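Local coordinates for fructokinase (PDB 5EYN), which catalyses the ATP-dependent phosphorylation of fructose, as a metal-binding sugar kinase of the PfkB (ribokinase) family, at residues L31-D34 and H38-K41; F75-L80 and L90-V95; G136-V141 and Q280-Q285; S247-S252 and T287-V292. All blocks are in the same frame, centred on the assembly; numbering follows the deposited sequence.

In the fold
Along the chain the four contacts begin in numerical order; interactions 1 and 2 close in series, whereas segments of interactions 3 and 4 alternate. Interaction 1 belongs to the small four-stranded sheet that continues into the second subunit, and interactions 2, 3 and 4 reach the large nine-stranded sheet. Interaction 2 lies at its outermost strand 86-93 and interaction 4 at the other, 247-251, their centres about 36 Å apart on opposite sides of the chain's centre. Interactions 1 and 2 meet through Lys41 and Phe75; interactions 3 and 4, centred about 15 Å apart, touch where Trp282 meets Ile288. Of the two borders of the large αβ domain, that at interaction 4 lies near the bound ADP.

Interaction 1: residues L31-D34 and H38-K41; sequences LIPD and HYLK
Ile32 and Leu40 form the hydrogen-bonded pair of an antiparallel beta hairpin, strand 28-33 with strand 38-44, in the small sheet that forms the lid of PfkB sugar kinases and, here, part of the dimer interface. Two backbone bonds close this pair: Ile32 N reaches Leu40 O at 3.1 Å, lying in the carbonyl plane, and Leu40 N reaches Ile32 O at 2.7 Å, tilted from that plane. A third, Asp34 N to His38 O at 3.1 Å, is nearly straight at the hydrogen, although its donor stands above the carbonyl plane. The short strand axes run 135° apart in direction, consistent with a twisted hairpin.

Apolar contacts divide between the residues of the ladder. Leu31 CB lies over one face of the Tyr39 ring, 4.2 Å from the centroid and 27° off the normal, a CH-pi contact. The backbone at Ile32 C and Pro33 N borders the edge of the same ring, while Pro33 CG comes within 4.0 Å of Tyr39 CE1. Leu40 instead meets Asp34: with Asp34 CG anti to the backbone N (chi1 -164°), the side chain is laid obliquely against the leucine, its CG and OD2 near Leu40 CD1 and CG.

The polar ends of Asp34 and His38 find their partners outside the hairpin. Asp34 OD2 bonds to His38 NE2 of the second subunit, and His38 NE2 to Asp34 OD2 of that subunit, whose strand pairs antiparallel with His38, Tyr39 and Leu40; Asp34 OD1 salt-bridges Lys306. Beside the hairpin's turn, Asp34 CB touches Leu40 CG at 3.6 Å.

Interaction 2: residues F75-L80 and L90-V95; sequences FMQQTL and LHFDPV
Gln77 sets its carboxamide at the edge of the Phe92 ring, where OE1 comes to 3.4 Å from CZ and CD lies in the ring plane. The amide and ring planes are 70° apart, and the two side chains cross at about a right angle, evidence that the amide is presented to the ring's hydrogen-bearing rim and does not stack on its face. The reach follows from the torsions: CG is anti to the backbone N (chi1 178°) and the chain stays extended beyond it, carrying the amide from the helix to the strand. On the strand side, Phe92 brings CE2 and CZ to meet it.

The root of the same glutamine rests on a leucine. Leu90 CD2 touches Gln77 CA at 3.8 Å, and that one methyl also meets Leu80 CD1 at 4.1 Å. Gln77 and Leu80, three residues apart on the helix, thus both meet Leu90 CD2.

No direct hydrogen bond joins the segments. A water donates to Leu90 O at 2.7 Å and accepts a weak bond from Gln77 NE2, giving the amide nitrogen a link to the strand backbone.

The short axes of 75-80 and 90-93 lie 10.1 Å apart with directions 175° apart, as expected where helix 71-82 connects strands 61-68 and 86-93 in a beta-alpha-beta crossover. Leu80 and Leu90 both pack on Phe63, and Phe92 on Val67, of the neighbouring strand 61-68, while the helix's other flank, through Phe75, Met76 and Thr79, meets Pro43 of strand 38-44.

Interaction 3: residues G136-V141 and Q280-Q285; sequences GEWLHV and QDWHNQ
Trp138 points the edge of its six-membered ring at the face of Trp282, an edge-to-face (T-shaped) aromatic pair. CB of Trp138 is directed toward the loop, and CG, anti to the carbonyl carbon (chi1 -77°), sends the indole on in that direction, so that the contact is made past the five-membered ring, by CZ2 and CH2 of the outer ring. CZ2 is the nearest atom: it stands 3.4 Å above the plane of Trp282, offset toward the rim, and lies 3.6 Å from both NE1 and CE2 of that residue. CH2, the next atom round the ring, sits 3.7 Å from Trp282 CE2 and also approaches Trp282 CZ2. The six-membered ring of Trp138 and the five-membered ring of Trp282 have centroids 4.7 Å apart and planes at 66°, which is the evidence for an edge approach and against a parallel stack.

Trp282 is set by its own torsion, with CG between the backbone N and the carbonyl carbon (chi1 76°). His283 NE2 lies over the opposite face, toward its rim, so the indole has a ring on either side. The loop beneath is folded tightly: Asp281 to Asn284 form a type I turn, and Asp281 OD1 accepts from His283 N at 3.2 Å in an Asx turn.

Tyr168 meets both tryptophans, edge-to-face with Trp282, and Leu276 of helix 264-278 touches them as well. This aromatic cluster joins the central parallel strand 138-142 to the loop leading into helix 285-302, whose N-cap is Asn284, and is hydrophobic-core packing between sheet and flanking helices in a ribokinase-type αβ fold.

Interaction 4: residues S247-S252 and T287-V292; sequences SQQIVS and TILDAV
Val251 and Val292 provide the closer of the apolar contacts between strand 247-251 and helix 285-302: Val292 CG1 lies 3.8 Å from both CB and CG1 of Val251. On the same valine, the other branch is used for a second partner, CG2 meeting Leu289 CD2 at 3.9 Å. Val251 thus touches both Leu289 and Val292, three residues apart on the helix.

The mixed contact is between amide and methyls. Gln249, extended beyond CG and with CG anti to its own N (chi1 -174°), crosses Leu289 at about a right angle. Its OE1 and NE2 are each 3.8 Å from Leu289 CD1, so neither end of the amide is singled out.

The short axes are 9.7 Å apart at an angle of 31°, the helix running roughly along the border strand of the large sheet. Val242 of the next strand, 240-244, touches Val251 and Val292.

No hydrogen bond joins the two segments: between them the contact is van der Waals only, without directional bonds. The hydrogen bond to Val251 O from ND2 of Asn296, an ADP-binding residue, adds a directional link one turn further along the helix.

Interaction 1: residues L31-D34 and H38-K41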
# COMPACT_ATOMS: atom_id res chain seq x y z
N LEU A 31 0.84 -8.65 -2.17
CA LEU A 31 -0.14 -9.13 -1.21
C LEU A 31 -1.05 -10.10 -1.95
O LEU A 31 -1.82 -9.71 -2.82
CB LEU A 31 -0.91 -7.93 -0.66
CG LEU A 31 -0.08 -6.93 0.14
CD1 LEU A 31 -0.87 -5.67 0.41
CD2 LEU A 31 0.43 -7.53 1.44
N ILE A 32 -0.93 -11.37 -1.61
CA ILE A 32 -1.57 -12.43 -2.38
C ILE A 32 -2.61 -13.11 -1.51
O ILE A 32 -2.29 -13.63 -0.44
CB ILE A 32 -0.53 -13.45 -2.89
CG1 ILE A 32 0.49 -12.71 -3.76
CG2 ILE A 32 -1.22 -14.57 -3.66
CD1 ILE A 32 1.49 -13.62 -4.47
N PRO A 33 -3.87 -13.11 -1.97
CA PRO A 33 -4.93 -13.73 -1.16
C PRO A 33 -4.61 -15.16 -0.77
O PRO A 33 -4.13 -15.95 -1.58
CB PRO A 33 -6.13 -13.71 -2.11
CG PRO A 33 -5.87 -12.52 -3.00
CD PRO A 33 -4.40 -12.55 -3.22
N ASP A 34 -4.88 -15.47 0.49
CA ASP A 34 -4.70 -16.82 1.01
C ASP A 34 -5.67 -16.99 2.16
O ASP A 34 -5.32 -16.80 3.32
CB ASP A 34 -3.25 -17.02 1.47
CG ASP A 34 -2.89 -18.47 1.65
OD1 ASP A 34 -3.21 -19.29 0.77
OD2 ASP A 34 -2.26 -18.78 2.69
N HIS A 38 -7.28 -12.88 4.53
CA HIS A 38 -5.84 -12.72 4.68
C HIS A 38 -5.12 -12.55 3.35
O HIS A 38 -5.52 -13.09 2.33
CB HIS A 38 -5.22 -13.95 5.31
CG HIS A 38 -5.58 -14.17 6.74
ND1 HIS A 38 -6.74 -14.82 7.12
CD2 HIS A 38 -4.94 -13.86 7.88
CE1 HIS A 38 -6.79 -14.90 8.43
NE2 HIS A 38 -5.70 -14.33 8.92
N TYR A 39 -4.03 -11.80 3.41
CA TYR A 39 -3.03 -11.78 2.35
C TYR A 39 -1.74 -12.42 2.85
O TYR A 39 -1.31 -12.15 3.98
CB TYR A 39 -2.68 -10.35 1.94
CG TYR A 39 -3.77 -9.62 1.21
CD1 TYR A 39 -4.13 -9.98 -0.07
CD2 TYR A 39 -4.42 -8.55 1.81
CE1 TYR A 39 -5.13 -9.30 -0.74
CE2 TYR A 39 -5.41 -7.88 1.15
CZ TYR A 39 -5.77 -8.26 -0.11
OH TYR A 39 -6.77 -7.58 -0.77
N LEU A 40 -1.11 -13.21 2.00
CA LEU A 40 0.29 -13.56 2.17
C LEU A 40 1.11 -12.34 1.85
O LEU A 40 0.82 -11.64 0.89
CB LEU A 40 0.68 -14.65 1.19
CG LEU A 40 0.27 -16.07 1.54
CD1 LEU A 40 0.41 -16.96 0.32
CD2 LEU A 40 1.13 -16.59 2.69
N LYS A 41 2.14 -12.11 2.65
CA LYS A 41 3.11 -11.06 2.41
C LYS A 41 4.23 -11.68 1.59
O LYS A 41 5.12 -12.32 2.14
CB LYS A 41 3.65 -10.52 3.72
CG LYS A 41 4.65 -9.40 3.55
CD LYS A 41 5.28 -8.98 4.86
CE LYS A 41 6.43 -9.86 5.25
NZ LYS A 41 6.91 -9.47 6.60

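Interaction 2: residues F75-L80 and L90-V95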
# COMPACT_ATOMS: atom_id res chain seq x y z
N PHE A 75 12.08 -5.53 4.37
CA PHE A 75 11.75 -6.92 4.07
C PHE A 75 12.34 -7.32 2.72
O PHE A 75 12.83 -8.43 2.57
CB PHE A 75 10.24 -7.09 4.08
CG PHE A 75 9.76 -8.43 3.61
CD1 PHE A 75 9.97 -9.57 4.37
CD2 PHE A 75 9.07 -8.55 2.42
CE1 PHE A 75 9.50 -10.79 3.94
CE2 PHE A 75 8.59 -9.77 2.00
CZ PHE A 75 8.81 -10.89 2.76
N MET A 76 12.31 -6.43 1.74
CA MET A 76 12.89 -6.75 0.44
C MET A 76 14.42 -6.81 0.50
O MET A 76 15.04 -7.68 -0.12
CB MET A 76 12.40 -5.81 -0.67
CG MET A 76 10.90 -5.99 -0.96
SD MET A 76 10.43 -7.71 -1.25
CE MET A 76 11.36 -8.11 -2.69
N GLN A 77 15.03 -5.90 1.26
CA GLN A 77 16.47 -6.00 1.49
C GLN A 77 16.81 -7.34 2.13
O GLN A 77 17.77 -8.01 1.72
CB GLN A 77 16.95 -4.87 2.40
CG GLN A 77 18.44 -4.92 2.73
CD GLN A 77 18.84 -3.87 3.75
OE1 GLN A 77 18.14 -3.65 4.75
NE2 GLN A 77 19.96 -3.20 3.50
N GLN A 78 16.05 -7.72 3.15
CA GLN A 78 16.29 -8.98 3.85
C GLN A 78 16.14 -10.17 2.90
O GLN A 78 16.92 -11.13 2.94
CB GLN A 78 15.31 -9.16 5.02
CG GLN A 78 15.60 -10.37 5.89
CD GLN A 78 16.97 -10.28 6.53
OE1 GLN A 78 17.26 -9.32 7.24
NE2 GLN A 78 17.82 -11.26 6.25
N THR A 79 15.13 -10.10 2.04
CA THR A 79 14.87 -11.17 1.10
C THR A 79 16.05 -11.33 0.14
O THR A 79 16.56 -12.43 -0.07
CB THR A 79 13.57 -10.92 0.30
OG1 THR A 79 12.44 -10.92 1.18
CG2 THR A 79 13.37 -11.97 -0.78
N LEU A 80 16.50 -10.23 -0.46
CA LEU A 80 17.64 -10.31 -1.37
C LEU A 80 18.88 -10.84 -0.65
O LEU A 80 19.64 -11.64 -1.20
CB LEU A 80 17.92 -8.96 -2.02
CG LEU A 80 16.80 -8.48 -2.95
CD1 LEU A 80 17.23 -7.18 -3.57
CD2 LEU A 80 16.43 -9.48 -4.02
N LEU A 90 21.18 -1.50 -3.31
CA LEU A 90 19.79 -1.26 -3.01
C LEU A 90 19.73 -0.18 -1.94
O LEU A 90 20.22 -0.36 -0.83
CB LEU A 90 19.12 -2.52 -2.50
CG LEU A 90 17.67 -2.35 -2.06
CD1 LEU A 90 16.82 -1.94 -3.25
CD2 LEU A 90 17.17 -3.64 -1.43
N HIS A 91 19.16 0.95 -2.29
CA HIS A 91 19.13 2.09 -1.40
C HIS A 91 17.74 2.35 -0.90
O HIS A 91 16.76 1.99 -1.55
CB HIS A 91 19.59 3.34 -2.13
CG HIS A 91 20.93 3.21 -2.78
ND1 HIS A 91 22.10 3.13 -2.05
CD2 HIS A 91 21.28 3.11 -4.08
CE1 HIS A 91 23.12 3.01 -2.88
NE2 HIS A 91 22.65 3.00 -4.12
N PHE A 92 17.66 3.03 0.23
CA PHE A 92 16.39 3.46 0.76
C PHE A 92 16.18 4.91 0.39
O PHE A 92 17.00 5.77 0.72
CB PHE A 92 16.39 3.24 2.27
CG PHE A 92 16.56 1.81 2.65
CD1 PHE A 92 15.45 1.00 2.82
CD2 PHE A 92 17.81 1.25 2.76
CE1 PHE A 92 15.59 -0.33 3.14
CE2 PHE A 92 17.96 -0.10 3.08
CZ PHE A 92 16.85 -0.88 3.27
N ASP A 93 15.12 5.17 -0.36
CA ASP A 93 14.74 6.55 -0.64
C ASP A 93 14.30 7.22 0.65
O ASP A 93 13.63 6.60 1.48
CB ASP A 93 13.59 6.60 -1.65
CG ASP A 93 13.33 8.00 -2.14
OD1 ASP A 93 14.02 8.43 -3.09
OD2 ASP A 93 12.44 8.69 -1.58
N PRO A 94 14.67 8.49 0.82
CA PRO A 94 14.34 9.17 2.08
C PRO A 94 12.85 9.48 2.27
O PRO A 94 12.42 9.66 3.40
CB PRO A 94 15.16 10.48 1.99
CG PRO A 94 15.46 10.66 0.56
CD PRO A 94 15.57 9.30 -0.03
N VAL A 95 12.09 9.52 1.19
CA VAL A 95 10.73 10.06 1.25
C VAL A 95 9.65 9.06 0.80
O VAL A 95 8.60 8.95 1.40
CB VAL A 95 10.63 11.35 0.39
CG1 VAL A 95 9.17 11.76 0.16
CG2 VAL A 95 11.43 12.47 1.03
O HOH W 1 21.36 -2.13 0.88

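Interaction 3: residues G136-V141 and Q280-Q285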
# COMPACT_ATOMS: atom_id res chain seq x y z
N GLY A 136 31.12 -7.60 -20.53
CA GLY A 136 30.61 -8.95 -20.42
C GLY A 136 29.52 -9.15 -19.38
O GLY A 136 28.92 -10.21 -19.31
N GLU A 137 29.25 -8.13 -18.57
CA GLU A 137 28.15 -8.22 -17.64
C GLU A 137 26.82 -8.07 -18.36
O GLU A 137 26.76 -7.60 -19.50
CB GLU A 137 28.28 -7.16 -16.54
CG GLU A 137 29.45 -7.42 -15.60
CD GLU A 137 29.56 -6.39 -14.49
OE1 GLU A 137 29.05 -5.26 -14.65
OE2 GLU A 137 30.18 -6.69 -13.45
N TRP A 138 25.76 -8.45 -17.67
CA TRP A 138 24.39 -8.30 -18.16
C TRP A 138 23.66 -7.28 -17.31
O TRP A 138 23.93 -7.14 -16.12
CB TRP A 138 23.63 -9.64 -18.11
CG TRP A 138 24.00 -10.55 -19.21
CD1 TRP A 138 25.07 -11.39 -19.26
CD2 TRP A 138 23.30 -10.71 -20.44
NE1 TRP A 138 25.08 -12.06 -20.46
CE2 TRP A 138 23.99 -11.66 -21.20
CE3 TRP A 138 22.15 -10.13 -20.98
CZ2 TRP A 138 23.59 -12.03 -22.47
CZ3 TRP A 138 21.74 -10.50 -22.24
CH2 TRP A 138 22.47 -11.44 -22.98
N LEU A 139 22.73 -6.57 -17.94
CA LEU A 139 21.79 -5.71 -17.25
C LEU A 139 20.39 -6.09 -17.72
O LEU A 139 20.14 -6.10 -18.93
CB LEU A 139 22.06 -4.24 -17.59
CG LEU A 139 21.04 -3.23 -17.05
CD1 LEU A 139 21.10 -3.16 -15.55
CD2 LEU A 139 21.32 -1.86 -17.66
N HIS A 140 19.50 -6.40 -16.79
CA HIS A 140 18.11 -6.68 -17.12
C HIS A 140 17.18 -5.62 -16.53
O HIS A 140 17.31 -5.24 -15.37
CB HIS A 140 17.70 -8.05 -16.59
CG HIS A 140 16.28 -8.41 -16.87
ND1 HIS A 140 15.84 -8.72 -18.14
CD2 HIS A 140 15.19 -8.44 -16.07
CE1 HIS A 140 14.54 -8.96 -18.10
NE2 HIS A 140 14.12 -8.81 -16.85
N VAL A 141 16.24 -5.19 -17.38
CA VAL A 141 15.32 -4.09 -17.10
C VAL A 141 13.91 -4.48 -17.52
O VAL A 141 13.73 -5.20 -18.49
CB VAL A 141 15.76 -2.80 -17.93
CG1 VAL A 141 14.79 -1.64 -17.76
CG2 VAL A 141 17.18 -2.39 -17.57
N GLN A 280 30.15 -19.39 -22.55
CA GLN A 280 31.31 -18.85 -23.22
C GLN A 280 30.90 -17.86 -24.31
O GLN A 280 31.49 -16.79 -24.46
CB GLN A 280 32.13 -19.98 -23.85
CG GLN A 280 33.14 -19.52 -24.89
CD GLN A 280 34.19 -18.61 -24.30
OE1 GLN A 280 33.88 -17.53 -23.79
NE2 GLN A 280 35.45 -19.04 -24.36
N ASP A 281 29.87 -18.22 -25.07
CA ASP A 281 29.40 -17.38 -26.15
C ASP A 281 27.89 -17.46 -26.20
O ASP A 281 27.32 -18.36 -26.81
CB ASP A 281 30.00 -17.81 -27.49
CG ASP A 281 29.52 -16.95 -28.64
OD1 ASP A 281 28.91 -15.89 -28.39
OD2 ASP A 281 29.77 -17.34 -29.80
N TRP A 282 27.23 -16.53 -25.55
CA TRP A 282 25.79 -16.62 -25.44
C TRP A 282 25.07 -16.52 -26.78
O TRP A 282 23.93 -16.95 -26.90
CB TRP A 282 25.27 -15.59 -24.44
CG TRP A 282 25.23 -14.17 -24.94
CD1 TRP A 282 26.16 -13.21 -24.73
CD2 TRP A 282 24.18 -13.55 -25.69
NE1 TRP A 282 25.76 -12.02 -25.29
CE2 TRP A 282 24.55 -12.21 -25.90
CE3 TRP A 282 22.96 -14.00 -26.21
CZ2 TRP A 282 23.74 -11.31 -26.59
CZ3 TRP A 282 22.16 -13.11 -26.90
CH2 TRP A 282 22.55 -11.78 -27.08
N HIS A 283 25.72 -15.96 -27.80
CA HIS A 283 25.09 -15.84 -29.11
C HIS A 283 24.93 -17.18 -29.83
O HIS A 283 24.23 -17.27 -30.83
CB HIS A 283 25.90 -14.92 -30.02
CG HIS A 283 25.99 -13.51 -29.53
ND1 HIS A 283 27.10 -13.02 -28.87
CD2 HIS A 283 25.11 -12.48 -29.59
CE1 HIS A 283 26.90 -11.76 -28.55
NE2 HIS A 283 25.70 -11.40 -28.98
N ASN A 284 25.59 -18.20 -29.32
CA ASN A 284 25.59 -19.49 -29.99
C ASN A 284 24.18 -20.10 -29.95
O ASN A 284 23.52 -20.09 -28.91
CB ASN A 284 26.59 -20.42 -29.31
CG ASN A 284 26.52 -21.82 -29.84
OD1 ASN A 284 25.71 -22.62 -29.38
ND2 ASN A 284 27.38 -22.14 -30.80
N GLN A 285 23.72 -20.62 -31.08
CA GLN A 285 22.34 -21.07 -31.17
C GLN A 285 22.05 -22.22 -30.18
O GLN A 285 21.01 -22.22 -29.55
CB GLN A 285 21.98 -21.44 -32.61
CG GLN A 285 20.48 -21.47 -32.90
CD GLN A 285 19.79 -20.10 -32.75
OE1 GLN A 285 20.44 -19.07 -32.55
NE2 GLN A 285 18.47 -20.10 -32.85

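Interaction 4: residues S247-S252 and T287-V292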
# COMPACT_ATOMS: atom_id res chain seq x y z
N SER A 247 15.85 -17.19 -38.22
CA SER A 247 15.41 -18.43 -37.59
C SER A 247 14.33 -18.18 -36.56
O SER A 247 14.42 -17.26 -35.75
CB SER A 247 16.61 -19.12 -36.94
OG SER A 247 16.24 -20.30 -36.26
N GLN A 248 13.28 -19.00 -36.61
CA GLN A 248 12.24 -19.02 -35.59
C GLN A 248 12.02 -20.47 -35.22
O GLN A 248 11.97 -21.34 -36.09
CB GLN A 248 10.92 -18.44 -36.10
CG GLN A 248 10.92 -16.96 -36.39
CD GLN A 248 9.54 -16.47 -36.79
OE1 GLN A 248 8.53 -17.10 -36.47
NE2 GLN A 248 9.49 -15.34 -37.49
N GLN A 249 11.87 -20.72 -33.93
CA GLN A 249 11.68 -22.06 -33.43
C GLN A 249 10.89 -22.04 -32.14
O GLN A 249 11.17 -21.24 -31.25
CB GLN A 249 13.05 -22.64 -33.16
CG GLN A 249 13.05 -24.06 -32.78
CD GLN A 249 14.45 -24.58 -32.74
OE1 GLN A 249 15.34 -24.02 -33.39
NE2 GLN A 249 14.68 -25.62 -31.95
N ILE A 250 9.89 -22.91 -32.04
CA ILE A 250 9.15 -23.07 -30.80
C ILE A 250 9.87 -24.09 -29.93
O ILE A 250 10.22 -25.17 -30.38
CB ILE A 250 7.71 -23.50 -31.03
CG1 ILE A 250 6.93 -22.40 -31.74
CG2 ILE A 250 7.06 -23.83 -29.70
CD1 ILE A 250 5.52 -22.78 -32.12
N VAL A 251 10.09 -23.70 -28.68
CA VAL A 251 10.72 -24.55 -27.70
C VAL A 251 9.71 -24.73 -26.57
O VAL A 251 9.24 -23.76 -25.97
CB VAL A 251 12.00 -23.89 -27.16
CG1 VAL A 251 12.65 -24.76 -26.10
CG2 VAL A 251 12.96 -23.61 -28.30
N SER A 252 9.34 -25.98 -26.32
CA SER A 252 8.34 -26.25 -25.31
C SER A 252 8.79 -27.39 -24.42
O SER A 252 9.51 -28.28 -24.86
CB SER A 252 7.01 -26.60 -25.95
OG SER A 252 7.13 -27.75 -26.76
N THR A 287 23.49 -22.75 -27.32
CA THR A 287 23.44 -22.14 -26.00
C THR A 287 22.08 -21.48 -25.77
O THR A 287 21.48 -21.62 -24.71
CB THR A 287 24.56 -21.09 -25.86
OG1 THR A 287 25.83 -21.74 -25.95
CG2 THR A 287 24.47 -20.35 -24.53
N ILE A 288 21.61 -20.73 -26.75
CA ILE A 288 20.33 -20.05 -26.62
C ILE A 288 19.20 -21.07 -26.45
O ILE A 288 18.34 -20.90 -25.58
CB ILE A 288 20.09 -19.16 -27.83
CG1 ILE A 288 21.02 -17.95 -27.74
CG2 ILE A 288 18.63 -18.73 -27.93
CD1 ILE A 288 21.03 -17.10 -28.98
N LEU A 289 19.17 -22.10 -27.28
CA LEU A 289 18.04 -23.03 -27.20
C LEU A 289 18.04 -23.79 -25.88
O LEU A 289 16.98 -24.04 -25.30
CB LEU A 289 18.07 -24.00 -28.38
CG LEU A 289 17.82 -23.37 -29.74
CD1 LEU A 289 18.07 -24.40 -30.82
CD2 LEU A 289 16.41 -22.82 -29.86
N ASP A 290 19.22 -24.15 -25.39
CA ASP A 290 19.34 -24.77 -24.07
C ASP A 290 18.90 -23.79 -22.96
O ASP A 290 18.24 -24.19 -22.00
CB ASP A 290 20.78 -25.22 -23.84
CG ASP A 290 21.03 -25.70 -22.43
OD1 ASP A 290 20.76 -26.88 -22.16
OD2 ASP A 290 21.48 -24.90 -21.58
N ALA A 291 19.27 -22.52 -23.09
CA ALA A 291 18.87 -21.53 -22.09
C ALA A 291 17.36 -21.38 -22.03
O ALA A 291 16.80 -21.22 -20.95
CB ALA A 291 19.52 -20.18 -22.37
N VAL A 292 16.71 -21.48 -23.18
CA VAL A 292 15.25 -21.41 -23.25
C VAL A 292 14.61 -22.67 -22.66
O VAL A 292 13.55 -22.61 -22.04
CB VAL A 292 14.76 -21.14 -24.68
CG1 VAL A 292 13.24 -21.19 -24.79
CG2 VAL A 292 15.24 -19.78 -25.14